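Choline kinase (Streptococcus pneumoniae, PDB 4R78) probably phosphorylates choline as a kinase of the choline/ethanolamine kinase family, and is seen here with AMP in its nucleotide pocket. Local coordinates at residues A[63-68]-A[212-217]. Residues are numbered along the deposited sequence; the frame is centred on the assembly and turned at random.
With AMP (adenosine monophosphate), chain C; MES (2-(N-morpholino)-ethanesulfonic acid), chain B.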
ATOM      1  N   ILE A  63       2.822  -3.666  17.259  1.00 17.49           N
ATOM      2  CA  ILE A  63       1.947  -3.770  16.095  1.00 17.25           C
ATOM      3  C   ILE A  63       2.601  -4.725  15.101  1.00 16.67           C
ATOM      4  O   ILE A  63       3.771  -4.565  14.755  1.00 16.83           O
ATOM      5  CB  ILE A  63       1.696  -2.373  15.457  1.00 17.40           C
ATOM      6  CG1 ILE A  63       0.790  -1.518  16.359  1.00 18.03           C
ATOM      7  CG2 ILE A  63       1.142  -2.496  14.033  1.00 18.45           C
ATOM      8  CD1 ILE A  63      -0.648  -2.026  16.514  1.00 19.31           C
ATOM      9  N   VAL A  64       1.845  -5.727  14.663  1.00 15.89           N
ATOM     10  CA  VAL A  64       2.367  -6.760  13.776  1.00 15.86           C
ATOM     11  C   VAL A  64       1.609  -6.766  12.451  1.00 15.57           C
ATOM     12  O   VAL A  64       0.373  -6.753  12.429  1.00 16.15           O
ATOM     13  CB  VAL A  64       2.310  -8.163  14.439  1.00 15.66           C
ATOM     14  CG1 VAL A  64       2.910  -9.218  13.523  1.00 15.99           C
ATOM     15  CG2 VAL A  64       3.040  -8.158  15.779  1.00 16.06           C
ATOM     16  N   LYS A  65       2.350  -6.756  11.346  1.00 15.05           N
ATOM     17  CA  LYS A  65       1.748  -6.998  10.044  1.00 14.94           C
ATOM     18  C   LYS A  65       2.304  -8.280   9.436  1.00 14.49           C
ATOM     19  O   LYS A  65       3.487  -8.365   9.092  1.00 14.36           O
ATOM     20  CB  LYS A  65       1.938  -5.816   9.093  1.00 14.84           C
ATOM     21  CG  LYS A  65       1.031  -5.906   7.877  1.00 15.68           C
ATOM     22  CD  LYS A  65       1.108  -4.675   6.990  1.00 18.46           C
ATOM     23  CE  LYS A  65       0.085  -4.778   5.864  1.00 20.62           C
ATOM     24  NZ  LYS A  65       0.098  -3.586   4.966  1.00 23.37           N
ATOM     25  N   PHE A  66       1.440  -9.283   9.338  1.00 14.24           N
ATOM     26  CA  PHE A  66       1.769 -10.554   8.714  1.00 14.61           C
ATOM     27  C   PHE A  66       1.344 -10.429   7.249  1.00 14.40           C
ATOM     28  O   PHE A  66       0.173 -10.635   6.915  1.00 15.03           O
ATOM     29  CB  PHE A  66       0.990 -11.671   9.415  1.00 14.72           C
ATOM     30  CG  PHE A  66       1.549 -13.059   9.201  1.00 16.08           C
ATOM     31  CD1 PHE A  66       1.905 -13.513   7.930  1.00 16.68           C
ATOM     32  CD2 PHE A  66       1.674 -13.932  10.279  1.00 16.47           C
ATOM     33  CE1 PHE A  66       2.405 -14.802   7.745  1.00 17.74           C
ATOM     34  CE2 PHE A  66       2.170 -15.225  10.105  1.00 17.48           C
ATOM     35  CZ  PHE A  66       2.537 -15.660   8.833  1.00 17.80           C
ATOM     36  N   PHE A  67       2.292 -10.075   6.385  1.00 14.15           N
ATOM     37  CA  PHE A  67       1.990  -9.769   4.985  1.00 14.15           C
ATOM     38  C   PHE A  67       2.449 -10.871   4.027  1.00 14.03           C
ATOM     39  O   PHE A  67       2.142 -10.833   2.833  1.00 14.04           O
ATOM     40  CB  PHE A  67       2.649  -8.443   4.580  1.00 14.06           C
ATOM     41  CG  PHE A  67       4.152  -8.475   4.646  1.00 14.39           C
ATOM     42  CD1 PHE A  67       4.821  -8.028   5.782  1.00 15.17           C
ATOM     43  CD2 PHE A  67       4.901  -8.977   3.581  1.00 15.05           C
ATOM     44  CE1 PHE A  67       6.213  -8.073   5.855  1.00 14.83           C
ATOM     45  CE2 PHE A  67       6.289  -9.030   3.648  1.00 14.81           C
ATOM     46  CZ  PHE A  67       6.945  -8.578   4.785  1.00 14.73           C
ATOM     47  N   GLY A  68       3.199 -11.837   4.547  1.00 13.95           N
ATOM     48  CA  GLY A  68       3.903 -12.803   3.708  1.00 13.99           C
ATOM     49  C   GLY A  68       3.112 -13.936   3.088  1.00 13.95           C
ATOM     50  O   GLY A  68       3.596 -14.565   2.144  1.00 13.91           O
ATOM     51  N   LEU A 212       3.330   8.052   7.939  1.00 15.85           N
ATOM     52  CA  LEU A 212       2.895   7.273   6.784  1.00 15.37           C
ATOM     53  C   LEU A 212       3.504   5.880   6.930  1.00 14.97           C
ATOM     54  O   LEU A 212       4.727   5.740   6.982  1.00 14.95           O
ATOM     55  CB  LEU A 212       3.329   7.943   5.479  1.00 15.57           C
ATOM     56  CG  LEU A 212       3.097   7.199   4.158  1.00 15.92           C
ATOM     57  CD1 LEU A 212       1.646   6.736   4.008  1.00 16.26           C
ATOM     58  CD2 LEU A 212       3.508   8.064   2.979  1.00 15.39           C
ATOM     59  N   ILE A 213       2.643   4.866   7.004  1.00 14.66           N
ATOM     60  CA  ILE A 213       3.063   3.512   7.370  1.00 14.12           C
ATOM     61  C   ILE A 213       2.822   2.505   6.250  1.00 14.08           C
ATOM     62  O   ILE A 213       2.295   2.854   5.192  1.00 13.49           O
ATOM     63  CB  ILE A 213       2.354   3.031   8.670  1.00 14.24           C
ATOM     64  CG1 ILE A 213       0.847   2.865   8.430  1.00 14.25           C
ATOM     65  CG2 ILE A 213       2.662   3.989   9.823  1.00 14.46           C
ATOM     66  CD1 ILE A 213       0.132   2.074   9.499  1.00 15.27           C
ATOM     67  N   ASP A 214       3.231   1.261   6.498  1.00 13.68           N
ATOM     68  CA  ASP A 214       2.948   0.115   5.632  1.00 13.69           C
ATOM     69  C   ASP A 214       3.520   0.272   4.226  1.00 13.47           C
ATOM     70  O   ASP A 214       2.796   0.376   3.231  1.00 13.46           O
ATOM     71  CB  ASP A 214       1.451  -0.230   5.641  1.00 13.97           C
ATOM     72  CG  ASP A 214       1.005  -0.883   6.944  1.00 15.12           C
ATOM     73  OD1 ASP A 214       1.845  -1.114   7.844  1.00 16.35           O
ATOM     74  OD2 ASP A 214      -0.198  -1.184   7.063  1.00 16.89           O
ATOM     75  N   TRP A 215       4.847   0.263   4.176  1.00 13.08           N
ATOM     76  CA  TRP A 215       5.603   0.453   2.949  1.00 12.95           C
ATOM     77  C   TRP A 215       5.898  -0.859   2.215  1.00 13.17           C
ATOM     78  O   TRP A 215       6.825  -0.918   1.408  1.00 13.09           O
ATOM     79  CB  TRP A 215       6.907   1.191   3.278  1.00 13.01           C
ATOM     80  CG  TRP A 215       6.682   2.597   3.760  1.00 12.41           C
ATOM     81  CD1 TRP A 215       6.200   2.985   4.978  1.00 13.01           C
ATOM     82  CD2 TRP A 215       6.922   3.797   3.023  1.00 12.70           C
ATOM     83  NE1 TRP A 215       6.126   4.357   5.048  1.00 12.62           N
ATOM     84  CE2 TRP A 215       6.563   4.880   3.858  1.00 13.00           C
ATOM     85  CE3 TRP A 215       7.400   4.063   1.734  1.00 13.19           C
ATOM     86  CZ2 TRP A 215       6.672   6.213   3.444  1.00 13.48           C
ATOM     87  CZ3 TRP A 215       7.509   5.386   1.322  1.00 14.46           C
ATOM     88  CH2 TRP A 215       7.151   6.444   2.180  1.00 14.53           C
ATOM     89  N   GLU A 216       5.096  -1.895   2.462  1.00 13.32           N
ATOM     90  CA  GLU A 216       5.339  -3.225   1.876  1.00 13.64           C
ATOM     91  C   GLU A 216       5.385  -3.256   0.352  1.00 13.60           C
ATOM     92  O   GLU A 216       5.998  -4.148  -0.229  1.00 13.82           O
ATOM     93  CB  GLU A 216       4.307  -4.250   2.365  1.00 13.94           C
ATOM     94  CG  GLU A 216       4.546  -4.759   3.784  1.00 14.94           C
ATOM     95  CD  GLU A 216       4.436  -3.663   4.835  1.00 15.49           C
ATOM     96  OE1 GLU A 216       3.467  -2.876   4.772  1.00 15.17           O
ATOM     97  OE2 GLU A 216       5.326  -3.592   5.710  1.00 16.57           O
ATOM     98  N   TYR A 217       4.724  -2.295  -0.290  1.00 13.57           N
ATOM     99  CA  TYR A 217       4.689  -2.242  -1.749  1.00 13.65           C
ATOM    100  C   TYR A 217       5.668  -1.239  -2.338  1.00 13.48           C
ATOM    101  O   TYR A 217       5.763  -1.115  -3.566  1.00 13.37           O
ATOM    102  CB  TYR A 217       3.267  -1.955  -2.234  1.00 13.82           C
ATOM    103  CG  TYR A 217       2.284  -3.033  -1.841  1.00 15.25           C
ATOM    104  CD1 TYR A 217       2.143  -4.188  -2.610  1.00 17.09           C
ATOM    105  CD2 TYR A 217       1.513  -2.906  -0.688  1.00 16.75           C
ATOM    106  CE1 TYR A 217       1.247  -5.187  -2.243  1.00 18.67           C
ATOM    107  CE2 TYR A 217       0.612  -3.897  -0.312  1.00 18.80           C
ATOM    108  CZ  TYR A 217       0.488  -5.033  -1.096  1.00 18.85           C
ATOM    109  OH  TYR A 217      -0.406  -6.015  -0.728  1.00 22.05           O
TER
HETATM  110  P   AMP C 302      -3.665  -0.818   7.590  0.20 35.70           P
HETATM  111  O1P AMP C 302      -3.431  -1.474   6.251  0.50 35.91           O
HETATM  112  O2P AMP C 302      -5.061  -0.997   8.137  0.30 35.77           O
HETATM  113  O3P AMP C 302      -3.132   0.591   7.691  0.30 35.60           O
HETATM  114  O5' AMP C 302      -2.740  -1.645   8.616  0.20 35.33           O
HETATM  115  C5' AMP C 302      -2.142  -0.991   9.734  0.50 34.73           C
HETATM  116  C4' AMP C 302      -3.224  -0.478  10.675  0.50 34.28           C
HETATM  117  O4' AMP C 302      -2.866  -0.767  12.031  0.50 34.22           O
HETATM  118  C3' AMP C 302      -3.386   1.030  10.569  0.50 33.98           C
HETATM  119  O3' AMP C 302      -4.559   1.371   9.823  1.00 33.21           O
HETATM  120  C2' AMP C 302      -3.476   1.523  12.000  0.50 33.91           C
HETATM  121  O2' AMP C 302      -4.839   1.681  12.390  1.00 33.89           O
HETATM  122  C1' AMP C 302      -2.873   0.414  12.844  0.50 34.03           C
HETATM  123  N9  AMP C 302      -1.489   0.772  13.257  1.00 34.04           N
HETATM  124  C8  AMP C 302      -0.381   0.629  12.504  1.00 33.64           C
HETATM  125  N7  AMP C 302       0.732   1.039  13.160  1.00 33.67           N
HETATM  126  C5  AMP C 302       0.341   1.452  14.375  1.00 34.14           C
HETATM  127  C6  AMP C 302       1.014   2.005  15.572  1.00 33.95           C
HETATM  128  N6  AMP C 302       2.356   2.191  15.578  1.00 34.47           N
HETATM  129  N1  AMP C 302       0.249   2.309  16.646  1.00 34.10           N
HETATM  130  C2  AMP C 302      -1.087   2.126  16.642  1.00 34.34           C
HETATM  131  N3  AMP C 302      -1.765   1.628  15.587  1.00 34.26           N
HETATM  132  C4  AMP C 302      -1.122   1.276  14.441  1.00 33.93           C
HETATM  133  O1  MES B 301      -6.389  -2.372  -2.324  1.00 21.75           O
HETATM  134  C2  MES B 301      -6.558  -3.299  -1.270  0.80 22.29           C
HETATM  135  C3  MES B 301      -5.238  -4.021  -1.138  0.80 22.49           C
HETATM  136  N4  MES B 301      -4.218  -3.023  -0.863  1.00 22.29           N
HETATM  137  C5  MES B 301      -4.257  -1.656  -1.393  1.00 20.69           C
HETATM  138  C6  MES B 301      -5.646  -1.245  -1.875  1.00 20.72           C
HETATM  139  C7  MES B 301      -3.062  -3.436  -0.075  1.00 22.73           C
HETATM  140  C8  MES B 301      -3.417  -3.348   1.409  1.00 24.29           C
HETATM  141  S   MES B 301      -2.294  -4.206   2.290  0.50 25.21           S
HETATM  142  O1S MES B 301      -1.042  -3.424   2.393  0.50 26.40           O
HETATM  143  O2S MES B 301      -2.827  -4.438   3.650  0.50 26.37           O
HETATM  144  O3S MES B 301      -2.025  -5.490   1.604  1.00 25.64           O
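Lys-65 reaches from strand 61-66 across the cleft to the loop 212-217 and brings its ammonium to the carboxylates of Asp-214 and Glu-216, which it meets from directions nearly at right angles. With CG anti to the backbone N (chi1 -166°), the extended chain carries NZ well clear of the strand. There it makes two salt bridges, both weak as hydrogen bonds: NZ to Asp-214 OD2 at 3.2 Å and NZ to Glu-216 OE1 at 3.4 Å. The other oxygen of each acid, Asp-214 OD1 and Glu-216 OE2, pairs with Lys-106 from the adjoining strand, so two lysines and two acids hold one another in place.

The close packing lies next to this network. Glu-216 CG, anti to its own carbonyl carbon (chi1 -77°), lies over one face of the Phe-67 ring, 4.0 Å from the centroid and offset toward the rim, a CH-pi contact; the bend at chi2 (64°) then carries the carboxylate back to Lys-65. Phe-99 also meets that ring.

The two segments bury only 202 Å² between them, and ligands fill the cleft side. Lys-65 NZ bonds O1S of a MES molecule, probably from the crystallisation liquor, at 2.8 Å, shorter than either salt bridge, and more weakly O2S of the same sulfonate. Its O3S takes the hydroxyl of Tyr-217, which is partly exposed, unlike the buried Phe-67 and Glu-216. On the nucleotide side Asp-214 OD2 comes within 3.0 Å of AMP O5', and Ile-63 and Ile-213 pack against the adenine, Ile-213 CD1 lying 3.4 Å from AMP C8.

A strand lysine of the smaller, sheet-bearing lobe facing the aspartate of an Ile-Asp-Trp-Glu loop across the nucleotide cleft fits the protein kinase-like fold; though no metal is modelled here, the pair probably corresponds to the conserved strand lysine and DFG-type aspartate of protein kinases.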